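Local coordinates for protein extracellular ligand-binding receptor (PDB 4Q6B) that probably captures leucine or related branched-chain amino acids outside the cell as the substrate-binding component of an ABC transporter, at residues A[9-21]-A[43-57]. Residues are numbered along the deposited sequence; the frame is centred on the assembly and turned at random.
Sequences EEIFIGVAWPFAS and VQGRKLSLVKADDEA
Asp54 reaches across from the end of strand 47-54 to the turn after strand 10-17, where its OD2 accepts a hydrogen bond from the backbone N of Ala20 at 2.9 Å, the donor lying above the carboxylate plane. Its chi1 of -166° sets CG opposite the backbone N and sends the carboxylate to that turn, while OD1 accepts hydrogen bonds from the N of Glu56, closing an Asx turn, and from a water that also bonds Ser21 OG. Replacing Asp54 with an alanine would probably leave the amides of Ala20 and Glu56 without their side-chain acceptor and free the 18-21 turn to shift. Pro18 CG lies 3.5 Å from Asp55 OD1, which accepts a hydrogen bond from the N of Ala57; OD2 bonds His81. The Phe19 ring crosses the aliphatic part of Lys52, Phe19 CE2 lying 3.7 Å from Lys52 CB, and Trp17 CB sits over the centre of one ring face.

On the face turned to helix 26-39 the side chains are branched and apolar, as burial requires: Ile13 CD1 meets Leu48 CD1 at 3.9 Å, and Leu50 CD2 touches Ile13 CB and Val15 CG2. Ile11, its CG1 wedged between N and carbonyl carbon (chi1 73°), turns CD1 onto Val43 CG1. On the other face Phe12 CD1 packs against Val51 CG2, and Ser49 OG donates to the anti lone pair of Glu10 OE1 at 2.6 Å. Alternating backbone bonds pair edge strand 47-54 with strand 10-17 in a right-handed beta-alpha-beta crossover, opening the Rossmann-like lobe of a type I periplasmic binding protein.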
loop_
_atom_site.group_PDB
_atom_site.type_symbol
_atom_site.label_atom_id
_atom_site.label_comp_id
_atom_site.label_asym_id
_atom_site.label_seq_id
_atom_site.Cartn_x
_atom_site.Cartn_y
_atom_site.Cartn_z
ATOM N N GLU A 9 -9.892 -4.040 31.596
ATOM C CA GLU A 9 -9.445 -2.668 31.740
ATOM C C GLU A 9 -8.493 -2.406 30.590
ATOM O O GLU A 9 -8.021 -1.266 30.393
ATOM C CB GLU A 9 -8.761 -2.473 33.071
ATOM C CG GLU A 9 -9.694 -2.732 34.232
ATOM C CD GLU A 9 -9.003 -2.560 35.561
ATOM O OE1 GLU A 9 -7.757 -2.699 35.591
ATOM O OE2 GLU A 9 -9.700 -2.276 36.567
ATOM N N GLU A 10 -8.239 -3.471 29.826
ATOM C CA GLU A 10 -7.297 -3.390 28.717
ATOM C C GLU A 10 -7.788 -4.204 27.529
ATOM O O GLU A 10 -8.204 -5.379 27.694
ATOM C CB GLU A 10 -5.938 -3.910 29.169
ATOM C CG GLU A 10 -4.834 -3.639 28.176
ATOM C CD GLU A 10 -3.463 -3.595 28.846
ATOM O OE1 GLU A 10 -2.562 -2.939 28.285
ATOM O OE2 GLU A 10 -3.286 -4.230 29.916
ATOM N N ILE A 11 -7.741 -3.610 26.332
ATOM C CA ILE A 11 -7.968 -4.410 25.128
ATOM C C ILE A 11 -6.849 -4.338 24.110
ATOM O O ILE A 11 -6.089 -3.378 24.069
ATOM C CB ILE A 11 -9.340 -4.142 24.439
ATOM C CG1 ILE A 11 -9.365 -2.807 23.727
ATOM C CG2 ILE A 11 -10.509 -4.278 25.443
ATOM C CD1 ILE A 11 -10.627 -2.671 22.891
ATOM N N PHE A 12 -6.774 -5.376 23.272
ATOM C CA PHE A 12 -5.614 -5.569 22.427
ATOM C C PHE A 12 -5.935 -5.686 20.941
ATOM O O PHE A 12 -6.895 -6.370 20.523
ATOM C CB PHE A 12 -4.938 -6.865 22.897
ATOM C CG PHE A 12 -4.487 -6.829 24.321
ATOM C CD1 PHE A 12 -3.270 -6.264 24.646
ATOM C CD2 PHE A 12 -5.284 -7.350 25.337
ATOM C CE1 PHE A 12 -2.860 -6.216 25.956
ATOM C CE2 PHE A 12 -4.867 -7.288 26.652
ATOM C CZ PHE A 12 -3.643 -6.729 26.953
ATOM N N ILE A 13 -5.099 -5.033 20.141
ATOM C CA ILE A 13 -5.071 -5.260 18.686
ATOM C C ILE A 13 -3.734 -5.902 18.359
ATOM O O ILE A 13 -2.701 -5.407 18.827
ATOM C CB ILE A 13 -5.218 -3.927 17.924
ATOM C CG1 ILE A 13 -6.627 -3.384 18.152
ATOM C CG2 ILE A 13 -4.967 -4.118 16.416
ATOM C CD1 ILE A 13 -6.836 -1.999 17.467
ATOM N N GLY A 14 -3.767 -7.014 17.623
ATOM C CA GLY A 14 -2.521 -7.631 17.102
ATOM C C GLY A 14 -1.960 -6.888 15.891
ATOM O O GLY A 14 -2.696 -6.307 15.076
ATOM N N VAL A 15 -0.631 -6.883 15.748
ATOM C CA VAL A 15 -0.017 -6.269 14.562
ATOM C C VAL A 15 1.061 -7.248 14.098
ATOM O O VAL A 15 1.899 -7.669 14.895
ATOM C CB VAL A 15 0.653 -4.897 14.846
ATOM C CG1 VAL A 15 1.177 -4.305 13.534
ATOM C CG2 VAL A 15 -0.367 -3.918 15.593
ATOM N N ALA A 16 1.060 -7.561 12.799
ATOM C CA ALA A 16 2.064 -8.449 12.193
ATOM C C ALA A 16 2.772 -7.647 11.096
ATOM O O ALA A 16 2.109 -7.160 10.149
ATOM C CB ALA A 16 1.369 -9.669 11.597
ATOM N N TRP A 17 4.107 -7.489 11.206
ATOM C CA TRP A 17 4.861 -6.618 10.299
ATOM C C TRP A 17 6.307 -7.000 10.343
ATOM O O TRP A 17 6.728 -7.594 11.322
ATOM C CB TRP A 17 4.752 -5.142 10.779
ATOM C CG TRP A 17 5.086 -4.092 9.761
ATOM C CD1 TRP A 17 6.196 -3.320 9.732
ATOM C CD2 TRP A 17 4.247 -3.656 8.678
ATOM N NE1 TRP A 17 6.129 -2.414 8.656
ATOM C CE2 TRP A 17 4.934 -2.609 8.010
ATOM C CE3 TRP A 17 2.962 -4.040 8.229
ATOM C CZ2 TRP A 17 4.382 -1.931 6.899
ATOM C CZ3 TRP A 17 2.418 -3.375 7.131
ATOM C CH2 TRP A 17 3.130 -2.343 6.483
ATOM N N PRO A 18 7.077 -6.703 9.283
ATOM C CA PRO A 18 8.501 -7.011 9.380
ATOM C C PRO A 18 9.205 -5.863 10.118
ATOM O O PRO A 18 10.001 -5.111 9.528
ATOM C CB PRO A 18 8.962 -7.101 7.921
ATOM C CG PRO A 18 7.696 -7.147 7.108
ATOM C CD PRO A 18 6.673 -6.417 7.890
ATOM N N PHE A 19 8.940 -5.758 11.422
ATOM C CA PHE A 19 9.370 -4.610 12.214
ATOM C C PHE A 19 10.878 -4.399 12.200
ATOM O O PHE A 19 11.370 -3.264 11.992
ATOM C CB PHE A 19 8.906 -4.732 13.678
ATOM C CG PHE A 19 7.428 -4.505 13.876
ATOM C CD1 PHE A 19 6.895 -3.211 13.773
ATOM C CD2 PHE A 19 6.580 -5.567 14.185
ATOM C CE1 PHE A 19 5.540 -2.986 13.966
ATOM C CE2 PHE A 19 5.223 -5.355 14.380
ATOM C CZ PHE A 19 4.688 -4.059 14.259
ATOM N N ALA A 20 11.631 -5.462 12.432
ATOM C CA ALA A 20 13.069 -5.297 12.543
ATOM C C ALA A 20 13.791 -4.972 11.237
ATOM O O ALA A 20 14.848 -4.317 11.246
ATOM C CB ALA A 20 13.704 -6.560 13.219
ATOM N N SER A 21 13.286 -5.460 10.114
ATOM C CA SER A 21 14.000 -5.287 8.868
ATOM C C SER A 21 13.663 -3.981 8.140
ATOM O O SER A 21 14.354 -3.608 7.184
ATOM C CB SER A 21 13.799 -6.508 7.966
ATOM O OG SER A 21 12.431 -6.774 7.809
ATOM N N VAL A 43 -11.101 2.723 24.537
ATOM C CA VAL A 43 -12.183 2.062 23.820
ATOM C C VAL A 43 -13.117 1.431 24.867
ATOM O O VAL A 43 -12.684 0.541 25.653
ATOM C CB VAL A 43 -11.639 0.943 22.900
ATOM C CG1 VAL A 43 -12.782 0.252 22.149
ATOM C CG2 VAL A 43 -10.626 1.504 21.905
ATOM N N GLN A 44 -14.370 1.896 24.900
ATOM C CA GLN A 44 -15.333 1.481 25.914
ATOM C C GLN A 44 -14.700 1.579 27.305
ATOM O O GLN A 44 -14.862 0.686 28.149
ATOM C CB GLN A 44 -15.882 0.070 25.635
ATOM C CG GLN A 44 -16.518 -0.068 24.238
ATOM C CD GLN A 44 -17.230 -1.401 23.998
ATOM O OE1 GLN A 44 -17.562 -2.136 24.945
ATOM N NE2 GLN A 44 -17.490 -1.710 22.729
ATOM N N GLY A 45 -13.965 2.670 27.529
ATOM C CA GLY A 45 -13.375 2.928 28.828
ATOM C C GLY A 45 -12.151 2.082 29.152
ATOM O O GLY A 45 -11.631 2.185 30.271
ATOM N N ARG A 46 -11.684 1.274 28.199
ATOM C CA ARG A 46 -10.514 0.414 28.410
ATOM C C ARG A 46 -9.270 0.940 27.680
ATOM O O ARG A 46 -9.361 1.430 26.546
ATOM C CB ARG A 46 -10.801 -1.013 27.910
ATOM C CG ARG A 46 -11.684 -1.776 28.829
ATOM C CD ARG A 46 -12.836 -2.435 28.117
ATOM N NE ARG A 46 -12.615 -3.874 28.011
ATOM C CZ ARG A 46 -13.565 -4.794 28.161
ATOM N NH1 ARG A 46 -14.820 -4.433 28.434
ATOM N NH2 ARG A 46 -13.258 -6.076 28.037
ATOM N N LYS A 47 -8.108 0.835 28.324
ATOM C CA LYS A 47 -6.841 1.157 27.624
ATOM C C LYS A 47 -6.580 0.255 26.425
ATOM O O LYS A 47 -6.686 -0.983 26.528
ATOM C CB LYS A 47 -5.673 1.039 28.614
ATOM C CG LYS A 47 -4.339 1.475 28.009
ATOM C CD LYS A 47 -3.206 1.081 28.915
ATOM C CE LYS A 47 -1.893 1.686 28.465
ATOM N NZ LYS A 47 -0.778 1.119 29.285
ATOM N N LEU A 48 -6.202 0.871 25.296
ATOM C CA LEU A 48 -5.846 0.166 24.067
ATOM C C LEU A 48 -4.346 -0.165 24.065
ATOM O O LEU A 48 -3.533 0.694 24.396
ATOM C CB LEU A 48 -6.175 1.045 22.855
ATOM C CG LEU A 48 -5.795 0.462 21.486
ATOM C CD1 LEU A 48 -6.435 -0.916 21.228
ATOM C CD2 LEU A 48 -6.246 1.485 20.441
ATOM N N SER A 49 -4.003 -1.415 23.764
ATOM C CA SER A 49 -2.601 -1.821 23.654
ATOM C C SER A 49 -2.347 -2.652 22.418
ATOM O O SER A 49 -3.236 -3.342 21.890
ATOM C CB SER A 49 -2.153 -2.610 24.884
ATOM O OG SER A 49 -2.230 -1.755 26.012
ATOM N N LEU A 50 -1.118 -2.623 21.931
ATOM C CA LEU A 50 -0.833 -3.425 20.763
ATOM C C LEU A 50 -0.070 -4.661 21.158
ATOM O O LEU A 50 0.696 -4.662 22.137
ATOM C CB LEU A 50 0.004 -2.641 19.736
ATOM C CG LEU A 50 -0.558 -1.317 19.276
ATOM C CD1 LEU A 50 0.418 -0.659 18.252
ATOM C CD2 LEU A 50 -1.911 -1.554 18.622
ATOM N N VAL A 51 -0.304 -5.741 20.427
ATOM C CA VAL A 51 0.532 -6.956 20.553
ATOM C C VAL A 51 1.282 -7.096 19.244
ATOM O O VAL A 51 0.712 -7.505 18.254
ATOM C CB VAL A 51 -0.306 -8.231 20.818
ATOM C CG1 VAL A 51 0.587 -9.509 20.927
ATOM C CG2 VAL A 51 -1.146 -8.085 22.113
ATOM N N LYS A 52 2.567 -6.754 19.246
ATOM C CA LYS A 52 3.319 -6.699 17.991
ATOM C C LYS A 52 4.070 -8.004 17.743
ATOM O O LYS A 52 4.799 -8.519 18.618
ATOM C CB LYS A 52 4.277 -5.495 17.962
ATOM C CG LYS A 52 3.558 -4.119 17.991
ATOM C CD LYS A 52 4.508 -2.918 17.830
ATOM C CE LYS A 52 5.227 -2.591 19.085
ATOM N NZ LYS A 52 5.837 -1.236 18.898
ATOM N N ALA A 53 3.942 -8.541 16.531
ATOM C CA ALA A 53 4.705 -9.736 16.174
ATOM C C ALA A 53 5.444 -9.433 14.876
ATOM O O ALA A 53 4.871 -8.834 13.989
ATOM C CB ALA A 53 3.749 -10.927 15.976
ATOM N N ASP A 54 6.707 -9.835 14.785
ATOM C CA ASP A 54 7.546 -9.578 13.607
ATOM C C ASP A 54 7.510 -10.778 12.675
ATOM O O ASP A 54 8.075 -11.817 13.014
ATOM C CB ASP A 54 8.991 -9.385 14.102
ATOM C CG ASP A 54 9.902 -8.798 13.053
ATOM O OD1 ASP A 54 9.695 -9.043 11.844
ATOM O OD2 ASP A 54 10.895 -8.134 13.432
ATOM N N ASP A 55 6.888 -10.654 11.493
ATOM C CA ASP A 55 6.844 -11.814 10.587
ATOM C C ASP A 55 8.070 -11.990 9.700
ATOM O O ASP A 55 8.141 -12.950 8.923
ATOM C CB ASP A 55 5.540 -11.870 9.765
ATOM C CG ASP A 55 5.438 -10.804 8.711
ATOM O OD1 ASP A 55 6.411 -10.074 8.444
ATOM O OD2 ASP A 55 4.341 -10.672 8.108
ATOM N N GLU A 56 9.053 -11.096 9.870
ATOM C CA GLU A 56 10.292 -11.094 9.103
ATOM C C GLU A 56 10.088 -11.178 7.609
ATOM O O GLU A 56 11.033 -11.617 6.919
ATOM C CB GLU A 56 11.229 -12.242 9.529
ATOM C CG GLU A 56 11.685 -12.169 11.005
ATOM C CD GLU A 56 12.381 -13.443 11.519
ATOM O OE1 GLU A 56 12.933 -14.230 10.713
ATOM O OE2 GLU A 56 12.391 -13.648 12.754
ATOM N N ALA A 57 8.920 -10.769 7.106
ATOM C CA ALA A 57 8.600 -10.950 5.675
ATOM C C ALA A 57 8.799 -12.397 5.193
ATOM O O ALA A 57 9.218 -12.660 4.035
ATOM C CB ALA A 57 9.413 -9.973 4.812
HETATM O O HOH W 1 3.527 -7.925 7.877
HETATM O O HOH W 2 11.732 -8.056 10.128
#